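PDB 3B7F: glycosyl hydrolase, BNR repeat from Ralstonia eutropha, which is of unproven function but may be a hydrolase, being a seven-bladed beta-propeller with BNR repeats related to the non-viral sialidases. Local coordinates for residues P50-H55 with T82-D87; V61-P64 with E68-L71. All coordinates share one frame; numbering follows the deposited sequence.

Interaction 1 (P50-H55 with T82-D87); sequences PVFLGH and TVFRSD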
loop_
_atom_site.group_PDB
_atom_site.type_symbol
_atom_site.label_atom_id
_atom_site.label_comp_id
_atom_site.label_asym_id
_atom_site.label_seq_id
_atom_site.Cartn_x
_atom_site.Cartn_y
_atom_site.Cartn_z
ATOM N N PRO A 50 16.847 -13.265 8.085
ATOM C CA PRO A 50 15.604 -13.536 7.350
ATOM C C PRO A 50 14.658 -14.561 7.991
ATOM O O PRO A 50 15.091 -15.444 8.740
ATOM C CB PRO A 50 16.089 -14.103 6.000
ATOM C CG PRO A 50 17.436 -14.601 6.242
ATOM C CD PRO A 50 18.027 -13.752 7.359
ATOM N N VAL A 51 13.375 -14.369 7.707
ATOM C CA VAL A 51 12.333 -15.299 8.040
ATOM C C VAL A 51 11.823 -15.693 6.642
ATOM O O VAL A 51 11.563 -14.824 5.803
ATOM C CB VAL A 51 11.240 -14.705 8.962
ATOM C CG1 VAL A 51 10.165 -15.758 9.225
ATOM C CG2 VAL A 51 11.854 -14.190 10.293
ATOM N N PHE A 52 11.710 -16.990 6.403
ATOM C CA PHE A 52 11.280 -17.539 5.121
ATOM C C PHE A 52 12.267 -17.161 4.010
ATOM O O PHE A 52 11.840 -16.763 2.926
ATOM C CB PHE A 52 9.823 -17.138 4.741
ATOM C CG PHE A 52 8.772 -17.760 5.606
ATOM C CD1 PHE A 52 8.501 -19.119 5.507
ATOM C CD2 PHE A 52 8.024 -16.997 6.483
ATOM C CE1 PHE A 52 7.528 -19.703 6.293
ATOM C CE2 PHE A 52 7.048 -17.581 7.268
ATOM C CZ PHE A 52 6.805 -18.925 7.177
ATOM N N LEU A 53 13.571 -17.264 4.292
ATOM C CA LEU A 53 14.606 -16.959 3.291
ATOM C C LEU A 53 14.338 -17.798 2.064
ATOM O O LEU A 53 14.037 -18.982 2.183
ATOM C CB LEU A 53 16.026 -17.229 3.798
ATOM C CG LEU A 53 17.252 -16.944 2.897
ATOM C CD1 LEU A 53 17.523 -15.456 2.633
ATOM C CD2 LEU A 53 18.468 -17.551 3.554
ATOM N N GLY A 54 14.414 -17.160 0.898
ATOM C CA GLY A 54 14.153 -17.796 -0.389
ATOM C C GLY A 54 12.736 -17.733 -0.925
ATOM O O GLY A 54 12.506 -18.105 -2.069
ATOM N N HIS A 55 11.787 -17.272 -0.104
ATOM C CA HIS A 55 10.410 -17.072 -0.516
ATOM C C HIS A 55 10.244 -15.592 -0.876
ATOM O O HIS A 55 10.900 -14.732 -0.298
ATOM C CB HIS A 55 9.452 -17.425 0.622
ATOM C CG HIS A 55 9.476 -18.871 1.041
ATOM N ND1 HIS A 55 8.355 -19.511 1.529
ATOM C CD2 HIS A 55 10.465 -19.802 1.031
ATOM C CE1 HIS A 55 8.665 -20.758 1.834
ATOM N NE2 HIS A 55 9.937 -20.963 1.533
ATOM N N THR A 82 0.250 -18.200 -0.910
ATOM C CA THR A 82 -0.447 -18.377 0.361
ATOM C C THR A 82 -0.338 -17.162 1.273
ATOM O O THR A 82 0.281 -16.145 0.921
ATOM C CB THR A 82 0.105 -19.639 1.137
ATOM O OG1 THR A 82 -0.756 -19.955 2.232
ATOM C CG2 THR A 82 1.535 -19.440 1.664
ATOM N N VAL A 83 -0.977 -17.279 2.440
ATOM C CA VAL A 83 -0.890 -16.320 3.524
ATOM C C VAL A 83 -0.425 -17.074 4.774
ATOM O O VAL A 83 -1.023 -18.087 5.158
ATOM C CB VAL A 83 -2.238 -15.608 3.810
ATOM C CG1 VAL A 83 -2.065 -14.593 4.925
ATOM C CG2 VAL A 83 -2.780 -14.911 2.554
ATOM N N PHE A 84 0.665 -16.617 5.377
ATOM C CA PHE A 84 1.119 -17.166 6.661
ATOM C C PHE A 84 0.531 -16.294 7.770
ATOM O O PHE A 84 0.367 -15.086 7.578
ATOM C CB PHE A 84 2.638 -17.189 6.785
ATOM C CG PHE A 84 3.315 -18.147 5.846
ATOM C CD1 PHE A 84 3.415 -19.495 6.173
ATOM C CD2 PHE A 84 3.877 -17.693 4.643
ATOM C CE1 PHE A 84 4.059 -20.391 5.316
ATOM C CE2 PHE A 84 4.514 -18.572 3.788
ATOM C CZ PHE A 84 4.600 -19.933 4.117
ATOM N N ARG A 85 0.183 -16.907 8.899
ATOM C CA ARG A 85 -0.381 -16.183 10.033
ATOM C C ARG A 85 0.467 -16.431 11.272
ATOM O O ARG A 85 1.040 -17.504 11.439
ATOM C CB ARG A 85 -1.847 -16.596 10.291
ATOM C CG ARG A 85 -2.078 -17.780 11.252
ATOM C CD ARG A 85 -3.521 -18.341 11.203
ATOM N NE ARG A 85 -3.576 -19.291 10.110
ATOM C CZ ARG A 85 -3.565 -20.625 10.186
ATOM N NH1 ARG A 85 -3.601 -21.305 11.341
ATOM N NH2 ARG A 85 -3.571 -21.307 9.045
ATOM N N SER A 86 0.516 -15.433 12.139
ATOM C CA SER A 86 1.190 -15.526 13.423
ATOM C C SER A 86 0.258 -14.973 14.474
ATOM O O SER A 86 -0.398 -13.969 14.209
ATOM C CB SER A 86 2.452 -14.699 13.439
ATOM O OG SER A 86 3.077 -14.818 14.689
ATOM N N ASP A 87 0.173 -15.631 15.633
ATOM C CA ASP A 87 -0.638 -15.127 16.770
ATOM C C ASP A 87 0.229 -14.787 18.000
ATOM O O ASP A 87 -0.293 -14.588 19.083
ATOM C CB ASP A 87 -1.794 -16.080 17.121
ATOM C CG ASP A 87 -1.333 -17.440 17.636
ATOM O OD1 ASP A 87 -0.114 -17.729 17.677
ATOM O OD2 ASP A 87 -2.220 -18.237 17.996
#
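Phe52 and Phe84 stack face to face where two neighbouring blades of the seven-bladed beta-propeller meet. Phe52 belongs to the connection that leaves strand 45-51, the outermost strand of one blade, and Phe84 sits on strand 81-86 of the next. The two side chains reach toward each other from opposite directions. The overlap is displaced rather than exact: Phe52 puts its tip, CZ, over the middle of the Phe84 ring, 3.5 Å above its plane, while Phe84 CE2 lies over one face of Phe52 but nearer the rim. Ring centroids are 4.1 Å apart. The planes are inclined by 27°, a wedge narrowest at Phe52 CZ and CE1 and widening toward Phe52 CG; Phe52 CE1 is 3.7 Å from Phe84 CZ, and Phe52 CE2 is 4.0 Å from Phe84 CG. Both rings swing out beside their own backbone N, opposite the carbonyl carbon (chi1 -69° for Phe52).

Phe52 is the first residue of a type II beta turn that runs to His55 and is closed by the hydrogen bond from His55 N to Phe52 O. Strand 70-75 completes the setting, Met72 touching Phe52 and Ala74 touching Phe84. Further along strand 81-86, Ser86 OG bonds to Gly90 N and Asn92 O, consistent with the Asp-box turn of BNR repeats. Phe84 is buried and sandwiched: on the face opposite Phe52, Thr82 CG2 of its own strand rests 3.7 Å above the ring plane, displaced toward the rim.

Interaction 2 (V61-P64 with E68-L71); sequences VQDP and ERML
Val61 and Leu71 form an antiparallel hydrogen-bonded pair, with Val61 N 2.8 Å from Leu71 O and Leu71 N 2.9 Å from Val61 O, both nearly straight. One step on, Gln62 and Met70, a selenomethionine, make the non-hydrogen-bonded pair and share a face of the sheet. Gln62 starts with CB skirting the carbonyl of Arg69, and CG then comes 3.7 Å from Arg69 O. With CG anti to the backbone N (chi1 178°) the chain runs out extended, bringing NE2 within 4.3 Å of Met70 CE. That amide nitrogen hydrogen-bonds to Pro67 O and to Arg392 O, while OE1 is also hydrogen-bonded. Arg69 O is held by a true hydrogen bond: Asp63 N donates to it at 2.8 Å in an almost straight N-H...O line, from 30° out of the carbonyl plane. Beyond that bond, Asp63 CB lies 3.9 Å from Arg69 CB, but their charged ends have salt-bridge partners in the turn, Asp63 OD1 with Arg65 NE and Arg69 NE with Glu66 OE1. On the other face Val61 and Leu71 pack against Leu120 and Trp131 of the following blade. This is the beta hairpin that joins the first two strands of a propeller blade.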
loop_
_atom_site.group_PDB
_atom_site.type_symbol
_atom_site.label_atom_id
_atom_site.label_comp_id
_atom_site.label_asym_id
_atom_site.label_seq_id
_atom_site.Cartn_x
_atom_site.Cartn_y
_atom_site.Cartn_z
ATOM N N VAL A 61 1.527 -7.512 7.383
ATOM C CA VAL A 61 0.668 -6.558 8.069
ATOM C C VAL A 61 0.304 -7.062 9.461
ATOM O O VAL A 61 -0.022 -8.227 9.631
ATOM C CB VAL A 61 -0.617 -6.312 7.279
ATOM C CG1 VAL A 61 -1.473 -5.251 7.984
ATOM C CG2 VAL A 61 -0.300 -5.914 5.827
ATOM N N GLN A 62 0.376 -6.171 10.443
ATOM C CA GLN A 62 -0.049 -6.443 11.811
ATOM C C GLN A 62 -1.529 -6.097 11.930
ATOM O O GLN A 62 -1.977 -5.114 11.328
ATOM C CB GLN A 62 0.695 -5.552 12.777
ATOM C CG GLN A 62 0.302 -5.728 14.235
ATOM C CD GLN A 62 1.130 -4.876 15.122
ATOM O OE1 GLN A 62 1.172 -3.657 14.970
ATOM N NE2 GLN A 62 1.822 -5.502 16.048
ATOM N N ASP A 63 -2.265 -6.887 12.717
ATOM C CA ASP A 63 -3.657 -6.601 13.019
ATOM C C ASP A 63 -3.624 -5.505 14.102
ATOM O O ASP A 63 -3.174 -5.772 15.218
ATOM C CB ASP A 63 -4.365 -7.860 13.538
ATOM C CG ASP A 63 -5.874 -7.731 13.576
ATOM O OD1 ASP A 63 -6.388 -6.603 13.575
ATOM O OD2 ASP A 63 -6.552 -8.784 13.591
ATOM N N PRO A 64 -4.093 -4.278 13.787
ATOM C CA PRO A 64 -4.079 -3.240 14.817
ATOM C C PRO A 64 -5.149 -3.480 15.896
ATOM O O PRO A 64 -5.061 -2.884 16.958
ATOM C CB PRO A 64 -4.346 -1.939 14.034
ATOM C CG PRO A 64 -5.091 -2.346 12.873
ATOM C CD PRO A 64 -4.691 -3.773 12.537
ATOM N N GLU A 68 -0.693 -8.777 18.575
ATOM C CA GLU A 68 -0.008 -10.058 18.582
ATOM C C GLU A 68 -0.237 -10.849 17.263
ATOM O O GLU A 68 0.492 -11.769 16.951
ATOM C CB GLU A 68 -0.406 -10.853 19.854
ATOM C CG GLU A 68 -1.864 -11.386 19.999
ATOM C CD GLU A 68 -2.962 -10.402 20.475
ATOM O OE1 GLU A 68 -2.800 -9.155 20.470
ATOM O OE2 GLU A 68 -4.034 -10.927 20.850
ATOM N N ARG A 69 -1.259 -10.469 16.486
ATOM C CA ARG A 69 -1.582 -11.127 15.223
ATOM C C ARG A 69 -0.989 -10.414 14.004
ATOM O O ARG A 69 -1.066 -9.177 13.917
ATOM C CB ARG A 69 -3.101 -11.238 15.073
ATOM C CG ARG A 69 -3.728 -12.118 16.134
ATOM C CD ARG A 69 -5.205 -12.329 15.881
ATOM N NE ARG A 69 -5.842 -13.193 16.879
ATOM C CZ ARG A 69 -5.872 -14.533 16.853
ATOM N NH1 ARG A 69 -5.227 -15.249 15.923
ATOM N NH2 ARG A 69 -6.532 -15.176 17.821
HETATM N N MSE A 70 -0.382 -11.198 13.094
HETATM C CA MSE A 70 0.182 -10.707 11.844
HETATM C C MSE A 70 -0.069 -11.675 10.711
HETATM O O MSE A 70 -0.095 -12.887 10.930
HETATM C CB MSE A 70 1.685 -10.559 11.910
HETATM C CG MSE A 70 2.231 -9.696 13.010
HETATM SE SE MSE A 70 4.130 -9.384 12.626
HETATM C CE MSE A 70 4.428 -8.367 14.221
ATOM N N LEU A 71 -0.245 -11.116 9.507
ATOM C CA LEU A 71 -0.408 -11.873 8.262
ATOM C C LEU A 71 0.697 -11.461 7.316
ATOM O O LEU A 71 1.156 -10.330 7.357
ATOM C CB LEU A 71 -1.779 -11.690 7.605
ATOM C CG LEU A 71 -3.012 -12.282 8.342
ATOM C CD1 LEU A 71 -4.226 -12.246 7.440
ATOM C CD2 LEU A 71 -2.810 -13.717 8.846
#

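From the N terminus, the chain finishes strand 45-51 and turns through the first segment of interaction 1 into strand 56-62, the opening strand of the next blade. Interaction 2 closes a short hairpin loop first, with three residues between the two segments, linking strands 56-62 and 70-75. The chain then turns back into strand 81-86, where interaction 1 closes a loop of 26 residues that encloses the hairpin completely, with no crossing. The two contacts adjoin on the same sheet: Ser86 N lies 2.9 Å from Met70 O, a probable hydrogen bond, and Arg85 CB packs on Leu71 CD2. Interaction 2 thus builds within the blade, whereas interaction 1 ties it to the connection from the blade before.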